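Local coordinates for NudC domain-containing protein 2 (Mus musculus, PDB 2RH0) that may regulate the LIS1/dynein pathway by stabilizing LIS1 together with the Hsp90 chaperone, and interacts with LIS1, at residues 19-22 against 23-26; 34-37 against 38-41; 111-114 against 115-119; 121-124 against 125-129. All coordinates share one frame; numbering follows the deposited sequence. Where two conformers were deposited one is given.

Contact 1. Residues 19-22 against 23-26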
loop_
_atom_site.group_PDB
_atom_site.type_symbol
_atom_site.label_atom_id
_atom_site.label_comp_id
_atom_site.label_asym_id
_atom_site.label_seq_id
_atom_site.Cartn_x
_atom_site.Cartn_y
_atom_site.Cartn_z
ATOM N N TYR A 19 2.561 -8.021 -1.865
ATOM C CA TYR A 19 2.479 -8.132 -0.427
ATOM C C TYR A 19 1.833 -9.457 -0.070
ATOM O O TYR A 19 1.459 -10.203 -0.947
ATOM C CB TYR A 19 1.714 -6.965 0.151
ATOM C CG TYR A 19 0.374 -6.672 -0.466
ATOM C CD1 TYR A 19 0.262 -5.797 -1.536
ATOM C CD2 TYR A 19 -0.794 -7.205 0.071
ATOM C CE1 TYR A 19 -0.996 -5.475 -2.105
ATOM C CE2 TYR A 19 -2.073 -6.884 -0.486
ATOM C CZ TYR A 19 -2.146 -6.030 -1.567
ATOM O OH TYR A 19 -3.358 -5.754 -2.110
ATOM N N GLN A 20 1.696 -9.753 1.212
ATOM C CA GLN A 20 1.185 -11.051 1.611
ATOM C C GLN A 20 0.489 -10.999 2.945
ATOM O O GLN A 20 0.574 -9.980 3.665
ATOM C CB GLN A 20 2.356 -12.024 1.715
ATOM C CG GLN A 20 3.346 -11.622 2.781
ATOM C CD GLN A 20 4.579 -12.414 2.761
ATOM O OE1 GLN A 20 4.539 -13.657 2.813
ATOM N NE2 GLN A 20 5.720 -11.710 2.669
ATOM N N THR A 21 -0.166 -12.116 3.255
ATOM C CA THR A 21 -0.855 -12.367 4.489
ATOM C C THR A 21 -0.484 -13.783 4.839
ATOM O O THR A 21 0.305 -14.401 4.144
ATOM C CB THR A 21 -2.391 -12.258 4.335
ATOM O OG1 THR A 21 -2.870 -13.154 3.302
ATOM C CG2 THR A 21 -2.806 -10.790 4.029
ATOM N N LEU A 22 -1.021 -14.303 5.928
ATOM C CA LEU A 22 -0.697 -15.658 6.306
ATOM C C LEU A 22 -1.080 -16.621 5.245
ATOM O O LEU A 22 -0.380 -17.596 5.035
ATOM C CB LEU A 22 -1.436 -16.076 7.582
ATOM C CG LEU A 22 -0.866 -15.683 8.937
ATOM C CD1 LEU A 22 -1.857 -16.152 10.014
ATOM C CD2 LEU A 22 0.531 -16.284 9.107
ATOM N N GLU A 23 -2.209 -16.373 4.585
ATOM C CA GLU A 23 -2.728 -17.307 3.609
ATOM C C GLU A 23 -2.518 -17.004 2.118
ATOM O O GLU A 23 -2.540 -17.917 1.288
ATOM C CB GLU A 23 -4.219 -17.423 3.869
ATOM C CG GLU A 23 -4.530 -17.966 5.233
ATOM C CD GLU A 23 -5.960 -18.394 5.313
ATOM O OE1 GLU A 23 -6.821 -17.475 5.374
ATOM O OE2 GLU A 23 -6.214 -19.637 5.296
ATOM N N GLU A 24 -2.337 -15.733 1.763
ATOM C CA GLU A 24 -2.296 -15.357 0.364
ATOM C C GLU A 24 -1.131 -14.458 0.012
ATOM O O GLU A 24 -0.477 -13.836 0.890
ATOM C CB GLU A 24 -3.602 -14.676 -0.020
ATOM C CG GLU A 24 -4.846 -15.584 0.092
ATOM C CD GLU A 24 -6.146 -14.852 -0.073
ATOM O OE1 GLU A 24 -6.316 -13.748 0.503
ATOM O OE2 GLU A 24 -7.040 -15.384 -0.749
ATOM N N VAL A 25 -0.860 -14.438 -1.288
ATOM C CA VAL A 25 0.090 -13.513 -1.897
ATOM C C VAL A 25 -0.653 -12.614 -2.870
ATOM O O VAL A 25 -1.528 -13.079 -3.609
ATOM C CB VAL A 25 1.251 -14.263 -2.566
ATOM C CG1 VAL A 25 2.220 -13.266 -3.221
ATOM C CG2 VAL A 25 1.939 -15.193 -1.524
ATOM N N PHE A 26 -0.331 -11.317 -2.855
ATOM C CA PHE A 26 -1.035 -10.312 -3.662
ATOM C C PHE A 26 -0.046 -9.675 -4.588
ATOM O O PHE A 26 1.056 -9.349 -4.174
ATOM C CB PHE A 26 -1.687 -9.247 -2.747
ATOM C CG PHE A 26 -2.711 -9.831 -1.785
ATOM C CD1 PHE A 26 -2.313 -10.435 -0.625
ATOM C CD2 PHE A 26 -4.073 -9.770 -2.063
ATOM C CE1 PHE A 26 -3.220 -11.008 0.236
ATOM C CE2 PHE A 26 -4.993 -10.334 -1.183
ATOM C CZ PHE A 26 -4.554 -10.954 -0.041
HETATM O O HOH W 1 -5.525 -13.194 3.123
#
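Y19 and F26 pair their rings beside a tight hairpin turn. The planes are nearly parallel, 9° apart, but slid so far that the rings barely overlap, with centroids 4.9 Å apart. What lies over the Y19 face is the F26 methylene: CB sits 3.5 Å from the centroid of the Y19 ring, a CH-pi contact. Y19 CE2 comes 3.3 Å from F26 CG. The Y19 torsion explains this, since CG stands between the backbone N and the carbonyl carbon (chi1 51°) and the ring swings across to the next strand. The far edge of the F26 ring meets T21, whose OG1 lies near the ring plane. That hydroxyl oxygen also accepts the backbone N-H of E24, with T21 OG1 3.1 Å from E24 N. Water 1 joins the same OG1 to E24 OE1, to which it donates at 2.8 Å. The backbone closes the turn with T21 N to E24 O at 2.9 Å, and L22 and E23 fill its two corners. Y19 and F26 form an antiparallel hydrogen-bonded pair, while Q20 and V25 form the non-hydrogen-bonded pair on the other face. Y19 OH bonds E28 and also R83 of the second subunit. This hairpin links strands 16-20 and 24-30 in the CS domain. Residues E24 to F26 also pair antiparallel with a strand of the second subunit, so the sheet continues across the dimer.

Contact 2. Residues 34-37 against 38-41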
loop_
_atom_site.group_PDB
_atom_site.type_symbol
_atom_site.label_atom_id
_atom_site.label_comp_id
_atom_site.label_asym_id
_atom_site.label_seq_id
_atom_site.Cartn_x
_atom_site.Cartn_y
_atom_site.Cartn_z
ATOM N N GLY A 34 -6.153 2.214 -20.894
ATOM C CA GLY A 34 -7.053 1.646 -21.899
ATOM C C GLY A 34 -7.065 0.116 -21.950
ATOM O O GLY A 34 -7.654 -0.468 -22.854
ATOM N N THR A 35 -6.409 -0.535 -20.990
ATOM C CA THR A 35 -6.352 -1.987 -20.972
ATOM C C THR A 35 -7.713 -2.562 -20.712
ATOM O O THR A 35 -8.457 -2.053 -19.856
ATOM C CB THR A 35 -5.382 -2.463 -19.890
ATOM O OG1 THR A 35 -4.121 -1.832 -20.130
ATOM C CG2 THR A 35 -5.225 -4.039 -19.903
ATOM N N ARG A 36 -8.038 -3.649 -21.424
ATOM C CA ARG A 36 -9.326 -4.316 -21.308
ATOM C C ARG A 36 -9.052 -5.746 -20.945
ATOM O O ARG A 36 -7.983 -6.276 -21.265
ATOM C CB ARG A 36 -10.036 -4.301 -22.654
ATOM C CG ARG A 36 -10.182 -2.921 -23.297
ATOM C CD ARG A 36 -10.462 -3.005 -24.827
ATOM N NE ARG A 36 -9.345 -3.619 -25.558
ATOM C CZ ARG A 36 -9.306 -3.805 -26.881
ATOM N NH1 ARG A 36 -10.310 -3.405 -27.652
ATOM N NH2 ARG A 36 -8.247 -4.393 -27.444
ATOM N N ALA A 37 -10.012 -6.400 -20.306
ATOM C CA ALA A 37 -9.845 -7.816 -19.913
ATOM C C ALA A 37 -9.420 -8.707 -21.071
ATOM O O ALA A 37 -8.641 -9.698 -20.904
ATOM C CB ALA A 37 -11.123 -8.349 -19.251
ATOM N N GLN A 38 -9.943 -8.394 -22.252
ATOM C CA GLN A 38 -9.576 -9.150 -23.439
ATOM C C GLN A 38 -8.105 -9.058 -23.788
ATOM O O GLN A 38 -7.608 -9.908 -24.515
ATOM C CB GLN A 38 -10.416 -8.742 -24.649
ATOM C CG GLN A 38 -10.155 -7.355 -25.225
ATOM C CD GLN A 38 -11.091 -7.063 -26.374
ATOM O OE1 GLN A 38 -12.175 -6.517 -26.181
ATOM N NE2 GLN A 38 -10.712 -7.510 -27.566
ATOM N N ASP A 39 -7.405 -8.035 -23.282
ATOM C CA ASP A 39 -5.975 -7.839 -23.561
ATOM C C ASP A 39 -4.995 -8.612 -22.646
ATOM O O ASP A 39 -3.796 -8.538 -22.831
ATOM C CB ASP A 39 -5.655 -6.343 -23.426
ATOM C CG ASP A 39 -6.388 -5.487 -24.431
ATOM O OD1 ASP A 39 -6.496 -5.945 -25.605
ATOM O OD2 ASP A 39 -6.828 -4.363 -24.042
ATOM N N ILE A 40 -5.522 -9.366 -21.692
ATOM C CA ILE A 40 -4.761 -10.017 -20.656
ATOM C C ILE A 40 -4.580 -11.503 -20.949
ATOM O O ILE A 40 -5.559 -12.182 -21.240
ATOM C CB ILE A 40 -5.537 -9.942 -19.276
ATOM C CG1 ILE A 40 -5.867 -8.493 -18.840
ATOM C CG2 ILE A 40 -4.803 -10.648 -18.132
ATOM C CD1 ILE A 40 -4.754 -7.577 -18.854
ATOM N N GLN A 41 -3.339 -11.984 -20.881
ATOM C CA GLN A 41 -3.105 -13.428 -20.821
ATOM C C GLN A 41 -2.349 -13.673 -19.519
ATOM O O GLN A 41 -1.302 -13.095 -19.247
ATOM C CB GLN A 41 -2.367 -13.994 -22.030
ATOM C CG GLN A 41 -2.531 -15.542 -22.173
ATOM C CD GLN A 41 -3.978 -15.972 -22.494
ATOM O OE1 GLN A 41 -4.635 -16.646 -21.692
ATOM N NE2 GLN A 41 -4.480 -15.550 -23.644
HETATM O O HOH W 2 -8.190 -12.146 -21.522
#
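R36 to D39 form a short 3-10 turn, in which D39 N donates to R36 O at 2.7 Å and I40 N donates to A37 O at 3.2 Å. The D39 side chain folds back over the start of this turn. Its OD2 accepts two bonds from R36: the backbone N at 3.0 Å and the side-chain NE. The two donors reach OD2 from the same face of the carboxylate, the backbone N on the anti side and NE on the syn side. The NE bond is almost straight, at 174°, and lies close to the guanidinium plane. D39 OD1 uses its syn lone pair for R36 NH2, 3.0 Å away. R36 therefore grips the carboxylate side-on through NE and NH2, with the two flat groups turned 37° apart. A bend at chi3 brings the R36 guanidinium round to D39. The turn leads from the loop after strand 24-30 into strand 40-44 of the CS domain, and D39 and Q41 make backbone bonds to G54 and A52. Q38 covers one face of the R36 guanidinium. The amide lies parallel to it, 3° apart, and Q38 CD is 3.7 Å from R36 CZ. This stack and the salt bridge fix the rotation of the arginine end from a face and an edge. On the buried side, T35 CG2 meets I40 CD1 at 3.7 Å, the two side chains crossing at about a right angle. Both also touch V53. T35 OG1 bonds P32 O. Water 2 donates to A37 O and I40 O, bridging the turn to the first strand residue.

Contact 3. Residues 111-114 against 115-119; sequences VQDQ and MQRKL
M115, a selenomethionine, lies alongside V111 one helical turn earlier, both side chains pointing the same way. Its CB is 3.5 Å from V111 O. M115 CG comes closer, 3.3 Å from V111 O, because it stands beside the backbone N (chi1 -71°). The chain then runs on extended. SE passes V111 O at 4.1 Å, and the terminal CE reaches the V111 methyl CG1, also at 4.1 Å. This apolar strip is buried, and M115 packs on Q20 of the second subunit. On another side of the helix, D113 meets R117. D113 OD2 is 3.3 Å from R117 NE in a salt bridge whose hydrogen bond is weak. The oxygen lies near the guanidinium plane, but the carboxylate is turned 84° against it. R117 NH2 lies close to R117 NH2 of the second subunit, so the D113 carboxylate probably eases the repulsion there. Q112 NE2 bonds back to A107 O just ahead of the helix, while Q114 and Q116 reach the loops at G7 and A93. Successive backbone bonds, such as M115 N to V111 O at 2.9 Å, complete the i to i+4 pattern typical of an alpha-helix, here the N-terminal half of helix 109-127.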
loop_
_atom_site.group_PDB
_atom_site.type_symbol
_atom_site.label_atom_id
_atom_site.label_comp_id
_atom_site.label_asym_id
_atom_site.label_seq_id
_atom_site.Cartn_x
_atom_site.Cartn_y
_atom_site.Cartn_z
ATOM N N VAL A 111 -1.094 -0.744 13.854
ATOM C CA VAL A 111 -0.736 0.008 12.667
ATOM C C VAL A 111 0.043 1.271 13.082
ATOM O O VAL A 111 0.976 1.700 12.422
ATOM C CB VAL A 111 -1.986 0.353 11.863
ATOM C CG1 VAL A 111 -1.697 1.353 10.791
ATOM C CG2 VAL A 111 -2.626 -0.948 11.290
ATOM N N GLN A 112 -0.306 1.846 14.212
ATOM C CA GLN A 112 0.420 3.030 14.718
ATOM C C GLN A 112 1.842 2.629 15.031
ATOM O O GLN A 112 2.767 3.420 14.847
ATOM C CB GLN A 112 -0.184 3.531 16.013
ATOM C CG GLN A 112 -1.561 4.100 15.894
ATOM C CD GLN A 112 -2.059 4.813 17.208
ATOM O OE1 GLN A 112 -1.279 5.226 18.074
ATOM N NE2 GLN A 112 -3.358 4.946 17.316
ATOM N N ASP A 113 2.008 1.400 15.551
ATOM C CA ASP A 113 3.332 0.927 15.939
ATOM C C ASP A 113 4.146 0.650 14.666
ATOM O O ASP A 113 5.340 0.961 14.642
ATOM C CB ASP A 113 3.303 -0.304 16.884
ATOM C CG ASP A 113 4.712 -0.721 17.294
ATOM O OD1 ASP A 113 5.388 0.119 17.894
ATOM O OD2 ASP A 113 5.175 -1.820 16.944
ATOM N N GLN A 114 3.519 0.050 13.643
ATOM C CA GLN A 114 4.189 -0.176 12.365
ATOM C C GLN A 114 4.648 1.146 11.770
ATOM O O GLN A 114 5.758 1.257 11.274
ATOM C CB GLN A 114 3.281 -0.836 11.368
ATOM C CG GLN A 114 2.956 -2.336 11.617
ATOM C CD GLN A 114 1.841 -2.826 10.724
ATOM O OE1 GLN A 114 0.683 -2.528 10.989
ATOM N NE2 GLN A 114 2.173 -3.608 9.655
HETATM N N MSE A 115 3.755 2.131 11.766
HETATM C CA MSE A 115 4.087 3.442 11.237
HETATM C C MSE A 115 5.238 4.061 11.963
HETATM O O MSE A 115 6.142 4.574 11.333
HETATM C CB MSE A 115 2.854 4.355 11.269
HETATM C CG MSE A 115 1.804 3.967 10.244
HETATM SE SE MSE A 115 0.234 5.113 10.328
HETATM C CE MSE A 115 -0.579 4.652 8.677
ATOM N N GLN A 116 5.235 4.002 13.291
ATOM C CA GLN A 116 6.305 4.582 14.099
ATOM C C GLN A 116 7.656 3.912 13.834
ATOM O O GLN A 116 8.691 4.572 13.780
ATOM C CB GLN A 116 5.953 4.476 15.593
ATOM C CG GLN A 116 7.018 5.090 16.485
ATOM C CD GLN A 116 7.144 6.594 16.264
ATOM O OE1 GLN A 116 6.342 7.354 16.761
ATOM N NE2 GLN A 116 8.147 7.015 15.502
ATOM N N ARG A 117 7.638 2.581 13.728
ATOM C CA ARG A 117 8.822 1.850 13.406
ATOM C C ARG A 117 9.420 2.241 12.077
ATOM O O ARG A 117 10.613 2.329 11.992
ATOM C CB ARG A 117 8.553 0.342 13.414
ATOM C CG ARG A 117 8.471 -0.204 14.805
ATOM C CD ARG A 117 8.201 -1.703 14.735
ATOM N NE ARG A 117 8.365 -2.260 16.044
ATOM C CZ ARG A 117 9.526 -2.695 16.536
ATOM N NH1 ARG A 117 10.615 -2.634 15.828
ATOM N NH2 ARG A 117 9.557 -3.174 17.765
ATOM N N LYS A 118 8.616 2.505 11.055
ATOM C CA LYS A 118 9.159 2.876 9.749
ATOM C C LYS A 118 9.785 4.271 9.788
ATOM O O LYS A 118 10.824 4.531 9.154
ATOM C CB LYS A 118 8.090 2.786 8.653
ATOM C CG LYS A 118 8.591 3.135 7.233
ATOM C CD LYS A 118 9.737 2.218 6.779
ATOM C CE LYS A 118 10.152 2.488 5.332
ATOM N NZ LYS A 118 10.524 3.919 5.104
ATOM N N LEU A 119 9.155 5.166 10.520
ATOM C CA LEU A 119 9.678 6.518 10.682
ATOM C C LEU A 119 10.995 6.534 11.497
ATOM O O LEU A 119 11.929 7.230 11.142
ATOM C CB LEU A 119 8.647 7.393 11.357
ATOM C CG LEU A 119 7.751 8.176 10.384
ATOM C CD1 LEU A 119 7.215 7.338 9.245
ATOM C CD2 LEU A 119 6.690 8.824 11.149
#

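Contact 4. Residues 121-124 against 125-129; sequences LERF and QKENP
L121 and Q125 form the packed part of the contact, covered by W110 of the second subunit. The Q125 amide crosses L121 at a slant, with Q125 NE2 3.6 Å from L121 CD1 and Q125 CD 3.9 Å from L121 CG. Next to them, E122 OE1 accepts the backbone N-H of L22 of that subunit. R123 also packs on this L22. R123 NE meets E127 OE2 at 2.9 Å in a salt bridge, but the hydrogen bond is weak, at 123°, and the planes are 64° apart. The R123 chain bends at chi2 (70°) and chi3, which carries its guanidinium towards E127. This is the C-terminal end of helix 109-127. E127 N still bonds R123 O, whereas N128 is the first residue to leave helical angles and its N reaches F124 O only weakly. The loose, solvent side belongs to K126, E127 and F124. K126 CD lies over one face of the R123 guanidinium. Its ammonium follows, with K126 NZ 3.7 Å from R123 NH1, so like charges sit close; the E127 carboxylate probably offsets them in part. F124 turns one ring face to the N128 side chain. F124 and Q125 also touch F133 in the tail beyond the helix.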
loop_
_atom_site.group_PDB
_atom_site.type_symbol
_atom_site.label_atom_id
_atom_site.label_comp_id
_atom_site.label_asym_id
_atom_site.label_seq_id
_atom_site.Cartn_x
_atom_site.Cartn_y
_atom_site.Cartn_z
ATOM N N LEU A 121 13.074 4.074 11.656
ATOM C CA LEU A 121 14.031 3.505 10.725
ATOM C C LEU A 121 14.469 4.474 9.654
ATOM O O LEU A 121 15.646 4.540 9.345
ATOM C CB LEU A 121 13.432 2.299 10.037
ATOM C CG LEU A 121 14.242 1.729 8.870
ATOM C CD1 LEU A 121 15.608 1.185 9.391
ATOM C CD2 LEU A 121 13.410 0.669 8.195
ATOM N N GLU A 122 13.520 5.193 9.045
ATOM C CA GLU A 122 13.844 6.222 8.057
ATOM C C GLU A 122 14.826 7.215 8.677
ATOM O O GLU A 122 15.777 7.650 8.059
ATOM C CB GLU A 122 12.574 6.980 7.636
ATOM C CG GLU A 122 12.724 7.866 6.403
ATOM C CD GLU A 122 11.510 8.791 6.162
ATOM O OE1 GLU A 122 10.404 8.482 6.647
ATOM O OE2 GLU A 122 11.657 9.817 5.461
ATOM N N ARG A 123 14.566 7.581 9.909
ATOM C CA ARG A 123 15.371 8.559 10.637
ATOM C C ARG A 123 16.755 7.980 10.944
ATOM O O ARG A 123 17.754 8.666 10.831
ATOM C CB ARG A 123 14.665 8.894 11.941
ATOM C CG ARG A 123 15.311 10.010 12.733
ATOM C CD ARG A 123 15.094 11.326 11.979
ATOM N NE ARG A 123 16.313 12.125 11.830
ATOM C CZ ARG A 123 16.332 13.385 11.408
ATOM N NH1 ARG A 123 15.191 14.007 11.113
ATOM N NH2 ARG A 123 17.491 14.027 11.303
ATOM N N PHE A 124 16.788 6.715 11.336
ATOM C CA PHE A 124 18.032 6.037 11.642
ATOM C C PHE A 124 18.902 6.023 10.370
ATOM O O PHE A 124 20.071 6.366 10.410
ATOM C CB PHE A 124 17.737 4.604 12.155
ATOM C CG PHE A 124 18.928 3.933 12.773
ATOM C CD1 PHE A 124 19.406 4.357 14.003
ATOM C CD2 PHE A 124 19.591 2.921 12.119
ATOM C CE1 PHE A 124 20.530 3.768 14.574
ATOM C CE2 PHE A 124 20.696 2.328 12.684
ATOM C CZ PHE A 124 21.169 2.750 13.917
ATOM N N GLN A 125 18.315 5.660 9.237
ATOM C CA GLN A 125 19.019 5.646 7.975
ATOM C C GLN A 125 19.538 7.018 7.615
ATOM O O GLN A 125 20.669 7.144 7.186
ATOM C CB GLN A 125 18.111 5.079 6.859
ATOM C CG GLN A 125 17.883 3.555 7.052
ATOM C CD GLN A 125 16.765 2.943 6.201
ATOM O OE1 GLN A 125 15.828 3.620 5.783
ATOM N NE2 GLN A 125 16.843 1.636 6.002
ATOM N N LYS A 126 18.728 8.044 7.777
ATOM C CA LYS A 126 19.153 9.424 7.493
ATOM C C LYS A 126 20.306 9.912 8.423
ATOM O O LYS A 126 21.179 10.686 8.010
ATOM C CB LYS A 126 17.958 10.345 7.635
ATOM C CG LYS A 126 18.149 11.715 7.108
ATOM C CD LYS A 126 17.133 12.679 7.702
ATOM C CE LYS A 126 17.400 14.097 7.214
ATOM N NZ LYS A 126 16.540 15.121 7.881
ATOM N N GLU A 127 20.313 9.469 9.679
ATOM C CA GLU A 127 21.347 9.913 10.631
ATOM C C GLU A 127 22.637 9.092 10.544
ATOM O O GLU A 127 23.662 9.469 11.109
ATOM C CB GLU A 127 20.772 9.940 12.063
ATOM C CG GLU A 127 19.744 11.075 12.185
ATOM C CD GLU A 127 19.035 11.207 13.545
ATOM O OE1 GLU A 127 19.048 10.230 14.336
ATOM O OE2 GLU A 127 18.435 12.306 13.788
ATOM N N ASN A 128 22.574 7.970 9.826
ATOM C CA ASN A 128 23.704 7.087 9.650
ATOM C C ASN A 128 23.845 6.719 8.166
ATOM O O ASN A 128 23.758 5.539 7.824
ATOM C CB ASN A 128 23.488 5.842 10.481
ATOM C CG ASN A 128 23.264 6.177 11.916
ATOM O OD1 ASN A 128 22.119 6.347 12.342
ATOM N ND2 ASN A 128 24.339 6.324 12.673
ATOM N N PRO A 129 24.049 7.727 7.293
ATOM C CA PRO A 129 24.073 7.459 5.843
ATOM C C PRO A 129 25.144 6.436 5.364
ATOM O O PRO A 129 24.966 5.765 4.348
ATOM C CB PRO A 129 24.277 8.845 5.247
ATOM C CG PRO A 129 24.838 9.686 6.369
ATOM C CD PRO A 129 24.299 9.144 7.604
#

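In the fold
The four contacts follow one another along the chain without overlap. Contacts 1 and 2 lie within the CS domain, their centres about 25 Å apart. The first is the turn between strands 16-20 and 24-30, and the second leads into the next strand, 40-44. Contacts 3 and 4 share helix 109-127, with centres about 15 Å apart. Contact 2 and the helix lie on opposite sides of the chain's centre, the centres of contacts 2 and 4 being about 42 Å apart. All four touch the second subunit. The hairpin of contact 1 meets the helix of the partner chain at both contact 3 and contact 4, so beta domain and helix are joined across the dimer.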